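Chitin elicitor-binding protein (Oryza sativa subsp. japonica, PDB 5JCE) binds chitin oligosaccharide elicitors at the rice cell surface and helps transduce the signal that triggers defence responses against fungi. Local coordinates at residues S198-T203 with Y234-T239; G218-N223 with C271-Y276; A162-T167 with V191-C196. All coordinates share one frame; numbering follows the deposited sequence.

Contact 1: S198-T203 with Y234-T239; sequences SSISDT and YQLNCT
Ser198 and Leu236 mark the closest approach of the two backbones, their CA atoms 5.4 Å apart; from there the irregular segment 198-203 runs away from 234-239, which becomes a strand at Asn237. No hydrogen bond joins the segments directly, and the contact is made by the first three residues of 198-203. Leu236 points at the other segment, and its CD2 methyl does the touching: it lies 3.9 Å from CB of Ser198 and, more loosely, 4.4 Å from CD1 of Ile200. With CG of Leu236 anti to the backbone N (chi1 -151°), the CD2 branch is carried in toward Ser198. Ser198 OG is turned back on its own segment, where it accepts a weak hydrogen bond from the N of Ile200. The contact belongs to the cysteine-rich C-terminal part of the chain: Leu236 also packs on Cys227 of strand 225-228, and its backbone pairs with that of Arg197, so the long loop after strand 188-194 is held against the residues leading into strand 237-240. Gln235 reaches over from beside Leu236. Its chain bends at chi2 (74°), which brings the amide end back to the other segment, with NE2 4.2 Å from CA of Ser198 and 4.3 Å from OG of Ser199, a loose approach without a hydrogen bond.

Contact 2: G218-N223 with C271-Y276; sequences GFTAGN and CAYSGY
Tyr276 lays one face of its ring against the backbone of Ala221, whose CA sits 3.7 Å from the ring centroid and 15° off the normal, a CH-pi contact. The methyl of the same alanine comes down beside it, CB 3.7 Å from CD1 of Tyr276, displaced toward the CB side of the ring. With chi1 at 76°, the CG of Tyr276 lies between its backbone N and carbonyl carbon, and the ring is thereby swung across to Ala221. Tyr273 arrives from the same strand with its hydroxyl end: OH is 3.5 Å from CG2 of Thr220 and 3.8 Å from CB of Ala221. Thr220 and Tyr273 come at each other from opposite directions, and the methyl of the threonine meets the ring obliquely near CE2 and CZ. The hydroxyl groups of Thr220 and Tyr273 are both hydrogen-bonded to OD2 of Asp206, so one carboxylate oxygen ties together two side chains from different sheets. The other notable neighbour of the Tyr273 ring is the N of Gly275, 3.5 Å above its plane and over its centre; Ser274 and Gly275 together form a classic beta bulge opposite Gln285. The end of strand 217-220 is thus set against strand 269-277, with Ile225 of strand 225-228 packing on both Thr220 and Tyr273, and Ile284 of strand 283-290 adding to the surroundings of Tyr273.

Contact 3: A162-T167 with V191-C196; sequences AKYGVT and VPLPVC
The end of helix 157-164 and the turn after it pass the weakly bonded end of strand 188-194, with the CA atoms of Tyr164 and Leu193 6.5 Å apart at the nearest point. Tyr164 carries much of the contact. Its CB meets CD2 of Leu193 at 3.5 Å, and that methyl also leans obliquely on the ring at CG and CD1. On the other ortho carbon, CD2 of Tyr164 lies 4.0 Å from CG1 of Val191, whose side chain crosses that of the tyrosine at about a right angle. The ring is placed by a CG opposite the carbonyl carbon (chi1 -68°), while CG of Lys163 lies over the centre of one face. Replacing Tyr164 by an alanine keeps the CB next to Leu193 but removes the ring, which is likely to leave CG1 of Val191 without its aromatic partner and open a gap between helix and strand. The contact belongs to the second LysM domain, where strand 144-150, helices 157-164 and 168-175, and strand 188-194 follow in the beta-alpha-alpha-beta order of the motif; Tyr149 of the first strand touches both Tyr164 and Val191. Gly165, at positive phi, ends the helix in a Schellman motif, and its O comes 3.7 Å from CG of Pro194. Beyond the turn, Val166 points back toward the strand. Its CG2 branch sits 3.6 Å from CD of Pro194 and equally close to the O of Pro192. Thr167 then takes the N-cap position of helix 168-175, its OG1 bonded to the N of Thr170. Past the proline, Cys196 is joined by a disulfide to Cys229, which ties the loop just past the strand to the C-terminal region.

Contact 3 comes first along the chain and belongs to the second LysM domain; contacts 1 and 2 follow in the C-terminal region, with their segments alternating in sequence. Contacts 1 and 2 lie about 8 Å apart between centres and touch directly, through a probable hydrogen bond from Ser201 N to Ser274 O at 2.8 Å. Between them they bring the loop after strand 188-194 and the sheet of 217-220, 225-228 and 237-240 against strand 269-277. Contact 3 is about 19 Å from contact 1, centre to centre, yet Cys196, just past strand 188-194, packs on Tyr234 and Leu236 and links the two parts. Contacts 2 and 3, centres about 23 Å apart, do not touch.

Contact 1: S198-T203 with Y234-T239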
loop_
_atom_site.group_PDB
_atom_site.type_symbol
_atom_site.label_atom_id
_atom_site.label_comp_id
_atom_site.label_asym_id
_atom_site.label_seq_id
_atom_site.Cartn_x
_atom_site.Cartn_y
_atom_site.Cartn_z
ATOM N N SER A 198 -2.850 11.763 -9.906
ATOM C CA SER A 198 -2.125 11.294 -11.078
ATOM C C SER A 198 -2.929 11.513 -12.347
ATOM O O SER A 198 -4.028 12.049 -12.314
ATOM C CB SER A 198 -1.772 9.808 -10.939
ATOM O OG SER A 198 -2.942 9.012 -10.905
ATOM N N SER A 199 -2.356 11.094 -13.468
ATOM C CA SER A 199 -3.051 11.078 -14.741
ATOM C C SER A 199 -3.165 9.633 -15.235
ATOM O O SER A 199 -3.323 9.375 -16.428
ATOM C CB SER A 199 -2.319 11.942 -15.772
ATOM O OG SER A 199 -2.197 13.288 -15.340
ATOM N N ILE A 200 -3.071 8.687 -14.314
ATOM C CA ILE A 200 -3.149 7.288 -14.679
ATOM C C ILE A 200 -4.588 6.925 -15.017
ATOM O O ILE A 200 -5.480 7.039 -14.176
ATOM C CB ILE A 200 -2.621 6.391 -13.559
ATOM C CG1 ILE A 200 -1.114 6.602 -13.418
ATOM C CG2 ILE A 200 -2.899 4.948 -13.864
ATOM C CD1 ILE A 200 -0.493 5.841 -12.285
ATOM N N SER A 201 -4.800 6.484 -16.254
ATOM C CA SER A 201 -6.127 6.195 -16.781
ATOM C C SER A 201 -6.799 4.966 -16.157
ATOM O O SER A 201 -6.129 4.080 -15.619
ATOM C CB SER A 201 -6.023 6.027 -18.299
ATOM O OG SER A 201 -7.073 5.226 -18.814
ATOM N N ASP A 202 -8.131 4.942 -16.225
ATOM C CA ASP A 202 -8.948 3.754 -15.917
ATOM C C ASP A 202 -8.497 2.503 -16.653
ATOM O O ASP A 202 -8.391 1.430 -16.069
ATOM C CB ASP A 202 -10.414 4.002 -16.277
ATOM C CG ASP A 202 -11.081 4.964 -15.338
ATOM O OD1 ASP A 202 -10.442 5.288 -14.314
ATOM O OD2 ASP A 202 -12.230 5.388 -15.617
ATOM N N THR A 203 -8.267 2.646 -17.954
ATOM C CA THR A 203 -7.869 1.535 -18.808
ATOM C C THR A 203 -6.541 0.879 -18.412
ATOM O O THR A 203 -6.208 -0.201 -18.911
ATOM C CB THR A 203 -7.734 1.994 -20.263
ATOM O OG1 THR A 203 -7.887 0.866 -21.133
ATOM C CG2 THR A 203 -6.358 2.643 -20.499
ATOM N N TYR A 234 1.503 17.526 -4.379
ATOM C CA TYR A 234 0.581 16.386 -4.395
ATOM C C TYR A 234 0.195 15.976 -5.814
ATOM O O TYR A 234 -0.883 15.429 -6.046
ATOM C CB TYR A 234 -0.664 16.662 -3.563
ATOM C CG TYR A 234 -0.508 16.125 -2.166
ATOM C CD1 TYR A 234 -0.043 14.833 -1.955
ATOM C CD2 TYR A 234 -0.785 16.912 -1.051
ATOM C CE1 TYR A 234 0.118 14.330 -0.667
ATOM C CE2 TYR A 234 -0.628 16.416 0.234
ATOM C CZ TYR A 234 -0.174 15.127 0.419
ATOM O OH TYR A 234 -0.002 14.627 1.692
ATOM N N GLN A 235 1.097 16.235 -6.754
ATOM C CA GLN A 235 0.973 15.720 -8.102
ATOM C C GLN A 235 2.081 14.712 -8.299
ATOM O O GLN A 235 3.258 15.041 -8.153
ATOM C CB GLN A 235 1.065 16.837 -9.139
ATOM C CG GLN A 235 0.734 16.414 -10.563
ATOM C CD GLN A 235 -0.763 16.208 -10.762
ATOM O OE1 GLN A 235 -1.580 16.824 -10.072
ATOM N NE2 GLN A 235 -1.130 15.325 -11.691
ATOM N N LEU A 236 1.700 13.482 -8.605
ATOM C CA LEU A 236 2.644 12.409 -8.859
ATOM C C LEU A 236 3.730 12.836 -9.841
ATOM O O LEU A 236 3.438 13.352 -10.916
ATOM C CB LEU A 236 1.904 11.190 -9.398
ATOM C CG LEU A 236 2.518 9.836 -9.090
ATOM C CD1 LEU A 236 2.401 9.587 -7.609
ATOM C CD2 LEU A 236 1.839 8.725 -9.892
ATOM N N ASN A 237 4.985 12.646 -9.448
ATOM C CA ASN A 237 6.114 12.931 -10.313
ATOM C C ASN A 237 6.602 11.613 -10.885
ATOM O O ASN A 237 7.061 10.756 -10.145
ATOM C CB ASN A 237 7.218 13.653 -9.524
ATOM C CG ASN A 237 8.373 14.154 -10.401
ATOM O OD1 ASN A 237 8.835 13.461 -11.305
ATOM N ND2 ASN A 237 8.865 15.356 -10.101
ATOM N N CYS A 238 6.483 11.433 -12.193
ATOM C CA CYS A 238 6.967 10.212 -12.827
ATOM C C CYS A 238 8.132 10.468 -13.751
ATOM O O CYS A 238 8.258 11.545 -14.335
ATOM C CB CYS A 238 5.851 9.534 -13.607
ATOM S SG CYS A 238 4.449 9.222 -12.561
ATOM N N THR A 239 8.987 9.463 -13.871
ATOM C CA THR A 239 10.190 9.560 -14.680
ATOM C C THR A 239 10.464 8.192 -15.282
ATOM O O THR A 239 10.092 7.164 -14.700
ATOM C CB THR A 239 11.434 10.023 -13.858
ATOM O OG1 THR A 239 11.712 9.069 -12.827
ATOM C CG2 THR A 239 11.229 11.406 -13.211
#

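Contact 2: G218-N223 with C271-Y276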
loop_
_atom_site.group_PDB
_atom_site.type_symbol
_atom_site.label_atom_id
_atom_site.label_comp_id
_atom_site.label_asym_id
_atom_site.label_seq_id
_atom_site.Cartn_x
_atom_site.Cartn_y
_atom_site.Cartn_z
ATOM N N GLY A 218 7.515 4.730 -5.828
ATOM C CA GLY A 218 7.232 3.370 -6.264
ATOM C C GLY A 218 7.613 3.172 -7.720
ATOM O O GLY A 218 7.950 4.131 -8.419
ATOM N N PHE A 219 7.564 1.923 -8.173
ATOM C CA PHE A 219 7.861 1.586 -9.563
ATOM C C PHE A 219 6.652 0.939 -10.233
ATOM O O PHE A 219 5.893 0.202 -9.595
ATOM C CB PHE A 219 9.082 0.662 -9.636
ATOM C CG PHE A 219 10.345 1.287 -9.103
ATOM C CD1 PHE A 219 11.174 2.031 -9.937
ATOM C CD2 PHE A 219 10.695 1.152 -7.760
ATOM C CE1 PHE A 219 12.345 2.621 -9.452
ATOM C CE2 PHE A 219 11.862 1.753 -7.267
ATOM C CZ PHE A 219 12.685 2.486 -8.121
ATOM N N THR A 220 6.472 1.211 -11.524
ATOM C CA THR A 220 5.364 0.610 -12.253
ATOM C C THR A 220 5.737 0.297 -13.715
ATOM O O THR A 220 6.835 0.639 -14.170
ATOM C CB THR A 220 4.127 1.527 -12.189
ATOM O OG1 THR A 220 2.947 0.806 -12.578
ATOM C CG2 THR A 220 4.326 2.777 -13.049
ATOM N N ALA A 221 4.837 -0.387 -14.422
ATOM C CA ALA A 221 5.013 -0.735 -15.839
ATOM C C ALA A 221 6.238 -1.611 -16.095
ATOM O O ALA A 221 7.114 -1.258 -16.891
ATOM C CB ALA A 221 5.088 0.528 -16.694
ATOM N N GLY A 222 6.276 -2.763 -15.431
ATOM C CA GLY A 222 7.399 -3.672 -15.547
ATOM C C GLY A 222 8.697 -2.991 -15.152
ATOM O O GLY A 222 9.716 -3.173 -15.807
ATOM N N ASN A 223 8.645 -2.199 -14.085
ATOM C CA ASN A 223 9.801 -1.452 -13.573
ATOM C C ASN A 223 10.412 -0.450 -14.552
ATOM O O ASN A 223 11.605 -0.163 -14.480
ATOM C CB ASN A 223 10.884 -2.423 -13.092
ATOM C CG ASN A 223 10.531 -3.059 -11.762
ATOM O OD1 ASN A 223 10.942 -2.577 -10.703
ATOM N ND2 ASN A 223 9.745 -4.126 -11.804
ATOM N N CYS A 271 3.709 16.975 -19.222
ATOM C CA CYS A 271 3.622 15.638 -19.812
ATOM C C CYS A 271 3.679 14.547 -18.747
ATOM O O CYS A 271 4.767 14.213 -18.271
ATOM C CB CYS A 271 4.743 15.425 -20.829
ATOM S SG CYS A 271 4.741 13.786 -21.555
ATOM N N ALA A 272 2.524 13.980 -18.395
ATOM C CA ALA A 272 2.439 12.992 -17.312
ATOM C C ALA A 272 2.325 11.531 -17.750
ATOM O O ALA A 272 1.957 11.222 -18.871
ATOM C CB ALA A 272 1.261 13.337 -16.414
ATOM N N TYR A 273 2.646 10.633 -16.835
ATOM C CA TYR A 273 2.461 9.210 -17.040
ATOM C C TYR A 273 0.988 8.894 -16.877
ATOM O O TYR A 273 0.371 9.305 -15.897
ATOM C CB TYR A 273 3.299 8.417 -16.043
ATOM C CG TYR A 273 3.012 6.945 -16.002
ATOM C CD1 TYR A 273 3.458 6.100 -17.016
ATOM C CD2 TYR A 273 2.317 6.387 -14.939
ATOM C CE1 TYR A 273 3.197 4.732 -16.984
ATOM C CE2 TYR A 273 2.047 5.019 -14.894
ATOM C CZ TYR A 273 2.498 4.202 -15.919
ATOM O OH TYR A 273 2.240 2.855 -15.871
ATOM N N SER A 274 0.414 8.188 -17.839
ATOM C CA SER A 274 -1.014 7.886 -17.778
ATOM C C SER A 274 -1.293 6.389 -17.791
ATOM O O SER A 274 -2.444 5.973 -17.697
ATOM C CB SER A 274 -1.756 8.572 -18.922
ATOM O OG SER A 274 -1.057 8.422 -20.141
ATOM N N GLY A 275 -0.242 5.583 -17.904
ATOM C CA GLY A 275 -0.372 4.160 -17.683
ATOM C C GLY A 275 0.399 3.307 -18.657
ATOM O O GLY A 275 1.188 3.775 -19.470
ATOM N N TYR A 276 0.171 2.013 -18.568
ATOM C CA TYR A 276 0.775 1.102 -19.516
ATOM C C TYR A 276 -0.232 0.031 -19.823
ATOM O O TYR A 276 -1.257 -0.082 -19.145
ATOM C CB TYR A 276 2.068 0.479 -18.965
ATOM C CG TYR A 276 1.821 -0.596 -17.944
ATOM C CD1 TYR A 276 1.521 -0.276 -16.631
ATOM C CD2 TYR A 276 1.877 -1.931 -18.293
ATOM C CE1 TYR A 276 1.284 -1.256 -15.693
ATOM C CE2 TYR A 276 1.639 -2.928 -17.362
ATOM C CZ TYR A 276 1.341 -2.585 -16.068
ATOM O OH TYR A 276 1.095 -3.568 -15.143
#

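Contact 3: A162-T167 with V191-C196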
loop_
_atom_site.group_PDB
_atom_site.type_symbol
_atom_site.label_atom_id
_atom_site.label_comp_id
_atom_site.label_asym_id
_atom_site.label_seq_id
_atom_site.Cartn_x
_atom_site.Cartn_y
_atom_site.Cartn_z
ATOM N N ALA A 162 -2.378 13.794 13.147
ATOM C CA ALA A 162 -1.358 14.773 12.779
ATOM C C ALA A 162 -0.153 14.022 12.220
ATOM O O ALA A 162 0.467 14.471 11.254
ATOM C CB ALA A 162 -0.956 15.666 13.974
ATOM N N LYS A 163 0.153 12.869 12.807
ATOM C CA LYS A 163 1.272 12.068 12.335
ATOM C C LYS A 163 1.133 11.734 10.838
ATOM O O LYS A 163 2.125 11.705 10.113
ATOM C CB LYS A 163 1.414 10.778 13.152
ATOM C CG LYS A 163 2.574 9.909 12.669
ATOM C CD LYS A 163 3.245 9.132 13.786
ATOM C CE LYS A 163 2.337 8.058 14.377
ATOM N NZ LYS A 163 2.862 7.556 15.694
ATOM N N TYR A 164 -0.089 11.514 10.362
ATOM C CA TYR A 164 -0.250 11.113 8.972
ATOM C C TYR A 164 -0.896 12.177 8.078
ATOM O O TYR A 164 -1.140 11.932 6.892
ATOM C CB TYR A 164 -1.025 9.784 8.908
ATOM C CG TYR A 164 -0.201 8.641 9.475
ATOM C CD1 TYR A 164 0.927 8.185 8.811
ATOM C CD2 TYR A 164 -0.532 8.043 10.675
ATOM C CE1 TYR A 164 1.699 7.171 9.330
ATOM C CE2 TYR A 164 0.243 7.038 11.207
ATOM C CZ TYR A 164 1.354 6.603 10.528
ATOM O OH TYR A 164 2.126 5.587 11.049
ATOM N N GLY A 165 -1.145 13.358 8.633
ATOM C CA GLY A 165 -1.630 14.470 7.838
ATOM C C GLY A 165 -3.087 14.281 7.482
ATOM O O GLY A 165 -3.565 14.712 6.424
ATOM N N VAL A 166 -3.799 13.633 8.393
ATOM C CA VAL A 166 -5.219 13.368 8.218
ATOM C C VAL A 166 -6.062 14.161 9.221
ATOM O O VAL A 166 -5.646 14.351 10.368
ATOM C CB VAL A 166 -5.527 11.860 8.379
ATOM C CG1 VAL A 166 -6.973 11.620 8.157
ATOM C CG2 VAL A 166 -4.721 11.044 7.378
ATOM N N THR A 167 -7.230 14.629 8.790
ATOM C CA THR A 167 -8.210 15.186 9.715
ATOM C C THR A 167 -8.654 14.121 10.712
ATOM O O THR A 167 -8.843 12.966 10.350
ATOM C CB THR A 167 -9.456 15.727 8.986
ATOM O OG1 THR A 167 -10.314 14.634 8.624
ATOM C CG2 THR A 167 -9.058 16.500 7.739
ATOM N N VAL A 191 -6.367 3.878 8.629
ATOM C CA VAL A 191 -5.845 5.251 8.466
ATOM C C VAL A 191 -5.685 5.620 6.978
ATOM O O VAL A 191 -4.713 5.214 6.329
ATOM C CB VAL A 191 -4.481 5.422 9.168
ATOM C CG1 VAL A 191 -3.950 6.836 8.969
ATOM C CG2 VAL A 191 -4.571 5.082 10.641
ATOM N N PRO A 192 -6.646 6.370 6.417
ATOM C CA PRO A 192 -6.578 6.655 4.980
ATOM C C PRO A 192 -5.580 7.760 4.655
ATOM O O PRO A 192 -5.946 8.936 4.715
ATOM C CB PRO A 192 -8.007 7.104 4.630
ATOM C CG PRO A 192 -8.817 6.871 5.852
ATOM C CD PRO A 192 -7.883 6.886 7.012
ATOM N N LEU A 193 -4.352 7.381 4.309
ATOM C CA LEU A 193 -3.307 8.344 3.969
ATOM C C LEU A 193 -3.663 9.080 2.699
ATOM O O LEU A 193 -3.995 8.451 1.700
ATOM C CB LEU A 193 -1.974 7.645 3.776
ATOM C CG LEU A 193 -1.443 6.869 4.966
ATOM C CD1 LEU A 193 0.048 6.720 4.858
ATOM C CD2 LEU A 193 -1.806 7.585 6.247
ATOM N N PRO A 194 -3.613 10.417 2.735
ATOM C CA PRO A 194 -3.678 11.179 1.483
ATOM C C PRO A 194 -2.533 10.805 0.539
ATOM O O PRO A 194 -1.446 10.472 0.998
ATOM C CB PRO A 194 -3.576 12.649 1.945
ATOM C CG PRO A 194 -3.332 12.605 3.430
ATOM C CD PRO A 194 -3.752 11.272 3.923
ATOM N N VAL A 195 -2.789 10.866 -0.762
ATOM C CA VAL A 195 -1.824 10.481 -1.780
ATOM C C VAL A 195 -1.811 11.500 -2.925
ATOM O O VAL A 195 -2.763 12.264 -3.076
ATOM C CB VAL A 195 -2.149 9.067 -2.342
ATOM C CG1 VAL A 195 -2.001 8.010 -1.249
ATOM C CG2 VAL A 195 -3.558 9.036 -2.932
ATOM N N CYS A 196 -0.746 11.499 -3.731
ATOM C CA CYS A 196 -0.654 12.382 -4.896
ATOM C C CYS A 196 -1.747 12.067 -5.909
ATOM O O CYS A 196 -2.181 10.927 -6.011
ATOM C CB CYS A 196 0.722 12.262 -5.560
ATOM S SG CYS A 196 2.108 12.910 -4.583
#